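Local coordinates for mandelate racemase/muconate lactonizing protein (Alicyclobacillus acidocaldarius LAA1, PDB 3QLD), which is of unknown specific function but belongs to the enolase superfamily, joining a mandelate racemase/muconate lactonizing enzyme N-terminal domain to a TIM-barrel domain, at residues L8-L13 / Q30-Q35; L144-S149 / K171-R176. All coordinates share one frame; numbering follows the deposited sequence.

Contact 1: L8-L13 / Q30-Q35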
ATOM      1  N   LEU A   8      14.773   7.483 -16.910  1.00 24.22           N
ATOM      2  CA  LEU A   8      14.723   7.453 -15.450  1.00 23.92           C
ATOM      3  C   LEU A   8      16.100   7.556 -14.949  1.00 24.54           C
ATOM      4  O   LEU A   8      17.013   6.824 -15.361  1.00 26.15           O
ATOM      5  CB  LEU A   8      14.089   6.145 -14.950  1.00 22.85           C
ATOM      6  CG  LEU A   8      12.743   5.791 -15.565  1.00 27.06           C
ATOM      7  CD1 LEU A   8      12.272   4.378 -15.123  1.00 27.96           C
ATOM      8  CD2 LEU A   8      11.828   6.824 -14.995  1.00 21.90           C
ATOM      9  N   HIS A   9      16.262   8.431 -13.974  1.00 25.45           N
ATOM     10  CA  HIS A   9      17.535   8.636 -13.397  1.00 26.26           C
ATOM     11  C   HIS A   9      17.448   8.282 -11.924  1.00 26.13           C
ATOM     12  O   HIS A   9      16.705   8.912 -11.193  1.00 25.37           O
ATOM     13  CB  HIS A   9      17.856  10.139 -13.424  1.00 26.87           C
ATOM     14  CG  HIS A   9      17.822  10.736 -14.794  1.00 27.41           C
ATOM     15  ND1 HIS A   9      18.927  10.707 -15.629  1.00 30.15           N
ATOM     16  CD2 HIS A   9      16.832  11.359 -15.484  1.00 29.48           C
ATOM     17  CE1 HIS A   9      18.622  11.309 -16.775  1.00 28.35           C
ATOM     18  NE2 HIS A   9      17.349  11.693 -16.723  1.00 30.71           N
ATOM     19  N   ARG A  10      18.281   7.359 -11.480  1.00 26.38           N
ATOM     20  CA  ARG A  10      18.457   7.073 -10.051  1.00 25.39           C
ATOM     21  C   ARG A  10      19.637   7.831  -9.471  1.00 28.03           C
ATOM     22  O   ARG A  10      20.787   7.673  -9.921  1.00 27.99           O
ATOM     23  CB  ARG A  10      18.611   5.555  -9.797  1.00 25.07           C
ATOM     24  CG  ARG A  10      18.242   5.243  -8.356  1.00 25.83           C
ATOM     25  CD  ARG A  10      18.446   3.754  -8.136  1.00 33.08           C
ATOM     26  NE  ARG A  10      18.328   3.489  -6.728  1.00 31.94           N
ATOM     27  CZ  ARG A  10      17.804   2.372  -6.255  1.00 34.20           C
ATOM     28  NH1 ARG A  10      17.685   2.211  -4.939  1.00 33.36           N
ATOM     29  NH2 ARG A  10      17.378   1.470  -7.122  1.00 31.24           N
ATOM     30  N   LEU A  11      19.359   8.674  -8.483  1.00 27.13           N
ATOM     31  CA  LEU A  11      20.314   9.610  -7.985  1.00 28.38           C
ATOM     32  C   LEU A  11      20.692   9.285  -6.547  1.00 29.25           C
ATOM     33  O   LEU A  11      19.885   8.721  -5.769  1.00 27.30           O
ATOM     34  CB  LEU A  11      19.734  11.026  -8.046  1.00 29.97           C
ATOM     35  CG  LEU A  11      19.960  11.883  -9.294  1.00 33.33           C
ATOM     36  CD1 LEU A  11      19.598  11.216 -10.568  1.00 35.50           C
ATOM     37  CD2 LEU A  11      19.260  13.227  -9.161  1.00 33.60           C
ATOM     38  N   SER A  12      21.924   9.640  -6.190  1.00 28.13           N
ATOM     39  CA  SER A  12      22.337   9.606  -4.801  1.00 30.90           C
ATOM     40  C   SER A  12      23.013  10.950  -4.506  1.00 32.12           C
ATOM     41  O   SER A  12      24.071  11.204  -5.066  1.00 31.77           O
ATOM     42  CB  SER A  12      23.319   8.490  -4.566  1.00 32.28           C
ATOM     43  OG  SER A  12      23.660   8.475  -3.176  1.00 37.50           O
ATOM     44  N   LEU A  13      22.395  11.796  -3.664  1.00 31.42           N
ATOM     45  CA  LEU A  13      22.923  13.159  -3.389  1.00 32.91           C
ATOM     46  C   LEU A  13      23.543  13.260  -1.979  1.00 32.84           C
ATOM     47  O   LEU A  13      22.874  13.010  -0.978  1.00 34.12           O
ATOM     48  CB  LEU A  13      21.822  14.232  -3.506  1.00 33.12           C
ATOM     49  CG  LEU A  13      21.302  14.756  -4.845  1.00 35.41           C
ATOM     50  CD1 LEU A  13      20.450  13.685  -5.495  1.00 35.41           C
ATOM     51  CD2 LEU A  13      20.464  15.994  -4.599  1.00 38.26           C
ATOM     52  N   GLN A  30      18.760   9.297  -1.651  1.00 29.54           N
ATOM     53  CA  GLN A  30      18.437   8.635  -2.903  1.00 28.69           C
ATOM     54  C   GLN A  30      17.169   9.235  -3.469  1.00 28.71           C
ATOM     55  O   GLN A  30      16.194   9.549  -2.759  1.00 28.56           O
ATOM     56  CB  GLN A  30      18.238   7.132  -2.759  1.00 27.82           C
ATOM     57  CG  GLN A  30      19.491   6.387  -2.235  1.00 31.12           C
ATOM     58  CD  GLN A  30      19.234   4.873  -2.193  1.00 39.88           C
ATOM     59  OE1 GLN A  30      18.833   4.253  -3.190  1.00 42.22           O
ATOM     60  NE2 GLN A  30      19.424   4.292  -1.027  1.00 40.05           N
ATOM     61  N   ALA A  31      17.172   9.409  -4.768  1.00 28.71           N
ATOM     62  CA  ALA A  31      16.042  10.014  -5.423  1.00 28.18           C
ATOM     63  C   ALA A  31      15.885   9.431  -6.803  1.00 27.17           C
ATOM     64  O   ALA A  31      16.881   8.956  -7.377  1.00 30.42           O
ATOM     65  CB  ALA A  31      16.274  11.563  -5.483  1.00 28.37           C
ATOM     66  N   ILE A  32      14.678   9.465  -7.375  1.00 25.76           N
ATOM     67  CA  ILE A  32      14.478   9.025  -8.797  1.00 22.90           C
ATOM     68  C   ILE A  32      13.899  10.211  -9.574  1.00 24.16           C
ATOM     69  O   ILE A  32      12.827  10.779  -9.139  1.00 23.27           O
ATOM     70  CB  ILE A  32      13.488   7.848  -8.909  1.00 22.30           C
ATOM     71  CG1 ILE A  32      14.077   6.551  -8.324  1.00 24.65           C
ATOM     72  CG2 ILE A  32      13.167   7.539 -10.391  1.00 23.41           C
ATOM     73  CD1 ILE A  32      12.974   5.403  -8.295  1.00 24.53           C
ATOM     74  N   LEU A  33      14.594  10.660 -10.624  1.00 22.72           N
ATOM     75  CA  LEU A  33      13.956  11.656 -11.536  1.00 22.86           C
ATOM     76  C   LEU A  33      13.447  11.074 -12.808  1.00 23.53           C
ATOM     77  O   LEU A  33      14.094  10.190 -13.413  1.00 24.56           O
ATOM     78  CB  LEU A  33      14.922  12.808 -11.822  1.00 23.77           C
ATOM     79  CG  LEU A  33      15.533  13.527 -10.607  1.00 24.27           C
ATOM     80  CD1 LEU A  33      16.480  14.662 -11.114  1.00 26.12           C
ATOM     81  CD2 LEU A  33      14.423  14.164  -9.804  1.00 23.07           C
ATOM     82  N   VAL A  34      12.279  11.553 -13.235  1.00 23.92           N
ATOM     83  CA  VAL A  34      11.657  11.111 -14.460  1.00 23.05           C
ATOM     84  C   VAL A  34      11.860  12.223 -15.471  1.00 26.40           C
ATOM     85  O   VAL A  34      11.609  13.401 -15.171  1.00 25.74           O
ATOM     86  CB  VAL A  34      10.186  10.868 -14.250  1.00 23.82           C
ATOM     87  CG1 VAL A  34       9.513  10.492 -15.528  1.00 25.73           C
ATOM     88  CG2 VAL A  34       9.990   9.705 -13.194  1.00 20.90           C
ATOM     89  N   GLN A  35      12.377  11.835 -16.631  1.00 24.54           N
ATOM     90  CA  GLN A  35      12.585  12.818 -17.734  1.00 25.34           C
ATOM     91  C   GLN A  35      11.860  12.342 -18.946  1.00 26.26           C
ATOM     92  O   GLN A  35      12.077  11.202 -19.407  1.00 26.90           O
ATOM     93  CB  GLN A  35      14.089  13.033 -17.981  1.00 24.26           C
ATOM     94  CG  GLN A  35      14.410  13.771 -19.356  1.00 25.02           C
ATOM     95  CD  GLN A  35      15.929  13.815 -19.607  1.00 30.54           C
ATOM     96  OE1 GLN A  35      16.633  12.909 -19.186  1.00 31.22           O
ATOM     97  NE2 GLN A  35      16.445  14.917 -20.263  1.00 31.61           N
TER

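Contact 2: L144-S149 / K171-R176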
ATOM      1  N   LEU A 144      12.047  21.223  14.362  1.00 33.08           N
ATOM      2  CA  LEU A 144      13.081  21.115  15.392  1.00 35.16           C
ATOM      3  C   LEU A 144      12.975  19.755  16.078  1.00 37.05           C
ATOM      4  O   LEU A 144      11.862  19.356  16.530  1.00 36.18           O
ATOM      5  CB  LEU A 144      12.975  22.249  16.420  1.00 35.31           C
ATOM      6  CG  LEU A 144      12.795  23.718  15.991  1.00 37.50           C
ATOM      7  CD1 LEU A 144      12.843  24.556  17.201  1.00 39.45           C
ATOM      8  CD2 LEU A 144      13.860  24.180  14.970  1.00 40.30           C
ATOM      9  N   GLY A 145      14.113  19.041  16.139  1.00 38.12           N
ATOM     10  CA  GLY A 145      14.157  17.691  16.731  1.00 39.06           C
ATOM     11  C   GLY A 145      13.950  17.769  18.225  1.00 40.44           C
ATOM     12  O   GLY A 145      14.075  18.844  18.802  1.00 40.13           O
HETATM   13  N   MSE A 146      13.646  16.664  18.893  1.00 43.25           N
HETATM   14  CA  MSE A 146      13.565  16.777  20.353  1.00 47.64           C
HETATM   15  C   MSE A 146      14.906  16.525  21.052  1.00 49.85           C
HETATM   16  O   MSE A 146      15.705  15.685  20.601  1.00 50.64           O
HETATM   17  CB  MSE A 146      12.448  15.901  20.954  1.00 48.33           C
HETATM   18  CG  MSE A 146      12.563  14.427  20.775  1.00 50.03           C
HETATM   19 SE   MSE A 146      10.834  13.568  21.258  1.00 57.88          SE
HETATM   20  CE  MSE A 146      11.497  11.866  22.000  1.00 56.04           C
ATOM     21  N   SER A 147      15.151  17.238  22.146  1.00 51.74           N
ATOM     22  CA  SER A 147      16.304  16.908  23.026  1.00 53.86           C
ATOM     23  C   SER A 147      15.898  16.804  24.485  1.00 54.79           C
ATOM     24  O   SER A 147      14.973  17.479  24.938  1.00 54.96           O
ATOM     25  CB  SER A 147      17.435  17.929  22.886  1.00 53.55           C
ATOM     26  OG  SER A 147      16.881  19.207  22.694  1.00 54.11           O
ATOM     27  N   GLU A 148      16.608  15.960  25.231  1.00 56.51           N
ATOM     28  CA  GLU A 148      16.339  15.834  26.660  1.00 57.57           C
ATOM     29  C   GLU A 148      16.853  17.077  27.399  1.00 57.26           C
ATOM     30  O   GLU A 148      16.545  17.271  28.581  1.00 57.19           O
ATOM     31  CB  GLU A 148      16.906  14.518  27.220  1.00 58.69           C
ATOM     32  CG  GLU A 148      15.934  13.800  28.169  1.00 61.06           C
ATOM     33  CD  GLU A 148      15.663  12.348  27.751  1.00 65.00           C
ATOM     34  OE1 GLU A 148      15.122  11.580  28.575  1.00 66.38           O
ATOM     35  OE2 GLU A 148      15.976  11.974  26.597  1.00 66.50           O
ATOM     36  N   SER A 149      17.593  17.920  26.661  1.00 57.09           N
ATOM     37  CA  SER A 149      18.004  19.257  27.091  1.00 57.03           C
ATOM     38  C   SER A 149      17.069  20.371  26.581  1.00 57.03           C
ATOM     39  O   SER A 149      17.031  20.680  25.386  1.00 56.77           O
ATOM     40  CB  SER A 149      19.449  19.528  26.625  1.00 57.38           C
ATOM     41  OG  SER A 149      19.835  20.880  26.858  1.00 57.45           O
ATOM     42  N   LYS A 171       9.154  18.342  17.412  1.00 26.71           N
ATOM     43  CA  LYS A 171       8.964  16.897  17.608  1.00 28.17           C
ATOM     44  C   LYS A 171       8.634  16.651  19.049  1.00 28.14           C
ATOM     45  O   LYS A 171       9.268  17.212  19.938  1.00 30.18           O
ATOM     46  CB  LYS A 171      10.231  16.130  17.187  1.00 28.55           C
ATOM     47  CG  LYS A 171      10.492  16.245  15.713  1.00 32.76           C
ATOM     48  CD  LYS A 171       9.589  15.289  14.894  1.00 39.65           C
ATOM     49  CE  LYS A 171       9.729  15.564  13.382  1.00 43.46           C
ATOM     50  NZ  LYS A 171       9.627  14.302  12.579  1.00 44.07           N
ATOM     51  N   ILE A 172       7.570  15.882  19.299  1.00 26.64           N
ATOM     52  CA  ILE A 172       7.152  15.584  20.624  1.00 24.78           C
ATOM     53  C   ILE A 172       6.861  14.071  20.820  1.00 27.46           C
ATOM     54  O   ILE A 172       6.647  13.345  19.829  1.00 25.71           O
ATOM     55  CB  ILE A 172       5.885  16.382  21.031  1.00 26.74           C
ATOM     56  CG1 ILE A 172       4.692  16.007  20.130  1.00 23.35           C
ATOM     57  CG2 ILE A 172       6.239  17.900  21.063  1.00 24.21           C
ATOM     58  CD1 ILE A 172       3.323  16.406  20.779  1.00 21.97           C
ATOM     59  N   ALA A 173       6.958  13.631  22.076  1.00 27.63           N
ATOM     60  CA  ALA A 173       6.641  12.269  22.472  1.00 29.00           C
ATOM     61  C   ALA A 173       6.241  12.270  23.911  1.00 30.90           C
ATOM     62  O   ALA A 173       6.468  13.257  24.616  1.00 32.75           O
ATOM     63  CB  ALA A 173       7.838  11.303  22.207  1.00 29.48           C
ATOM     64  N   PRO A 174       5.599  11.187  24.370  1.00 32.90           N
ATOM     65  CA  PRO A 174       5.130  11.152  25.746  1.00 35.26           C
ATOM     66  C   PRO A 174       6.302  11.394  26.706  1.00 37.67           C
ATOM     67  O   PRO A 174       7.326  10.757  26.559  1.00 37.74           O
ATOM     68  CB  PRO A 174       4.587   9.731  25.880  1.00 36.12           C
ATOM     69  CG  PRO A 174       4.181   9.361  24.429  1.00 32.51           C
ATOM     70  CD  PRO A 174       5.270   9.947  23.627  1.00 33.09           C
ATOM     71  N   GLY A 175       6.161  12.355  27.622  1.00 39.37           N
ATOM     72  CA  GLY A 175       7.203  12.630  28.611  1.00 39.34           C
ATOM     73  C   GLY A 175       8.107  13.753  28.180  1.00 39.40           C
ATOM     74  O   GLY A 175       8.891  14.278  29.000  1.00 40.24           O
ATOM     75  N   ARG A 176       8.048  14.102  26.894  1.00 38.25           N
ATOM     76  CA  ARG A 176       8.853  15.196  26.328  1.00 37.66           C
ATOM     77  C   ARG A 176       7.926  15.913  25.373  1.00 35.61           C
ATOM     78  O   ARG A 176       8.077  15.856  24.173  1.00 33.46           O
ATOM     79  CB  ARG A 176      10.097  14.651  25.626  1.00 39.72           C
ATOM     80  CG  ARG A 176      10.418  13.155  25.991  1.00 43.97           C
ATOM     81  CD  ARG A 176      11.914  12.749  26.062  1.00 52.93           C
ATOM     82  NE  ARG A 176      12.780  13.458  25.109  1.00 59.79           N
ATOM     83  CZ  ARG A 176      13.662  12.885  24.289  1.00 63.67           C
ATOM     84  NH1 ARG A 176      14.396  13.647  23.473  1.00 63.86           N
ATOM     85  NH2 ARG A 176      13.829  11.556  24.284  1.00 66.65           N
TER
HETATM   86  O   HOH W   1      11.314  19.537  19.753  1.00 39.57           O

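Contact 1: L8-L13 / Q30-Q35
His9 and Leu33 form a hydrogen-bonded pair between two adjacent antiparallel strands, 3-15 and 25-38, in the sheet of the N-terminal domain. The contact illustrates how a regular backbone ladder can be extended by side chains. His9 N reaches Leu33 O over 2.8 Å, and Leu33 N returns to His9 O; Leu11 and Ala31 repeat the exchange two residues on.

The His9 side chain adds a further link. CB lies 4.3 Å from Leu33 CB, and CG is set beside the backbone N (chi1 -57°), which carries the ring along its own strand toward Gln35. CD2 then skirts Leu33 O at 3.6 Å, CE1 comes near Gln35 OE1, and at the tip NE2 gives its N-H to Gln35 OE1 over 2.8 Å. That oxygen lies in the ring plane, whereas NE2 is tilted from the amide plane, the two flat groups standing 39° apart. Trp45 of the next strand meets the imidazole with its ring almost parallel, and Leu11 CD2 packs against Leu33 CD1 on the same face of the sheet, 3.7 Å away.

The other face carries Leu8 beside Val34, and Arg10 with Gln30. An extended Arg10 chain brings NH1 to Gln30 OE1 at 2.9 Å, nearly straight at 172°. Guanidinium and amide are nearly coplanar here, while Asp62 takes the same NH1 in a salt bridge.

Both glutamines present an oxygen to a donor of the opposite strand. For Gln35 this settles the rotation of the amide: OE1 accepts from His9 while NE2 donates to Glu43, so one flat group links three strands, which is consistent with a proton on NE2 of the imidazole.

Contact 2: L144-S149 / K171-R176
Selenomethionine Met146 and Glu148 enclose the guanidinium of Arg176 from opposite faces, in two loops that follow neighbouring parallel strands of the TIM barrel. The example shows how the loops at the C-terminal ends of the two strands of a beta-alpha-beta unit can meet around one flat cation.

Met146 crosses Arg176 at about a right angle. A bend at chi3 (-147°) turns its methyl over the middle of the group, with CE 3.3 Å from Arg176 CZ. The same methyl rests on Ala173 CB at 3.7 Å, while CG lies against Arg176 NH1. Over the other face, Glu148 also crosses at roughly a right angle, its carboxylate inclined 32° to the guanidinium, with OE2 offset toward the rim. Glu148 OE2 stands 3.2 Å from Arg176 NH2, well above the plane, so this salt bridge rests on charge alone, without an N-H aimed at the oxygen.

Arg176 is delivered to this place by a type II turn that starts at Ala173. Nearer the barrel, Lys171 N donates to Leu144 O over 3.0 Å at 166°. Lys171 CG packs against Leu144 O and Gly145 CA, whereas its NZ heads off to a salt bridge with Asp196. Buried beneath the methyl of Met146, Arg176 NE has no hydrogen-bonding partner in the model; Met146 CE is 3.7 Å from it.

In the fold
From the N terminus, strand 3-15 runs out and strand 25-38 returns beside it; contact 1 closes this excursion, whose 16 intervening residues include strand 18-20. The chain then adds strand 43-48 and passes through helices 61-80 and 105-123 before entering the barrel. There contact 2 closes a second loop, of 21 residues, spanning helix 150-162 and strand 167-171. The two closures follow one another in series, neither nested nor crossed. The centres of contact 1 and contact 2 are about 33 Å apart, and the nearest atoms of contact 1 and contact 2 are about 17 Å apart. Contact 1 joins strands within the N-terminal sheet; contact 2 joins the loops after two barrel strands.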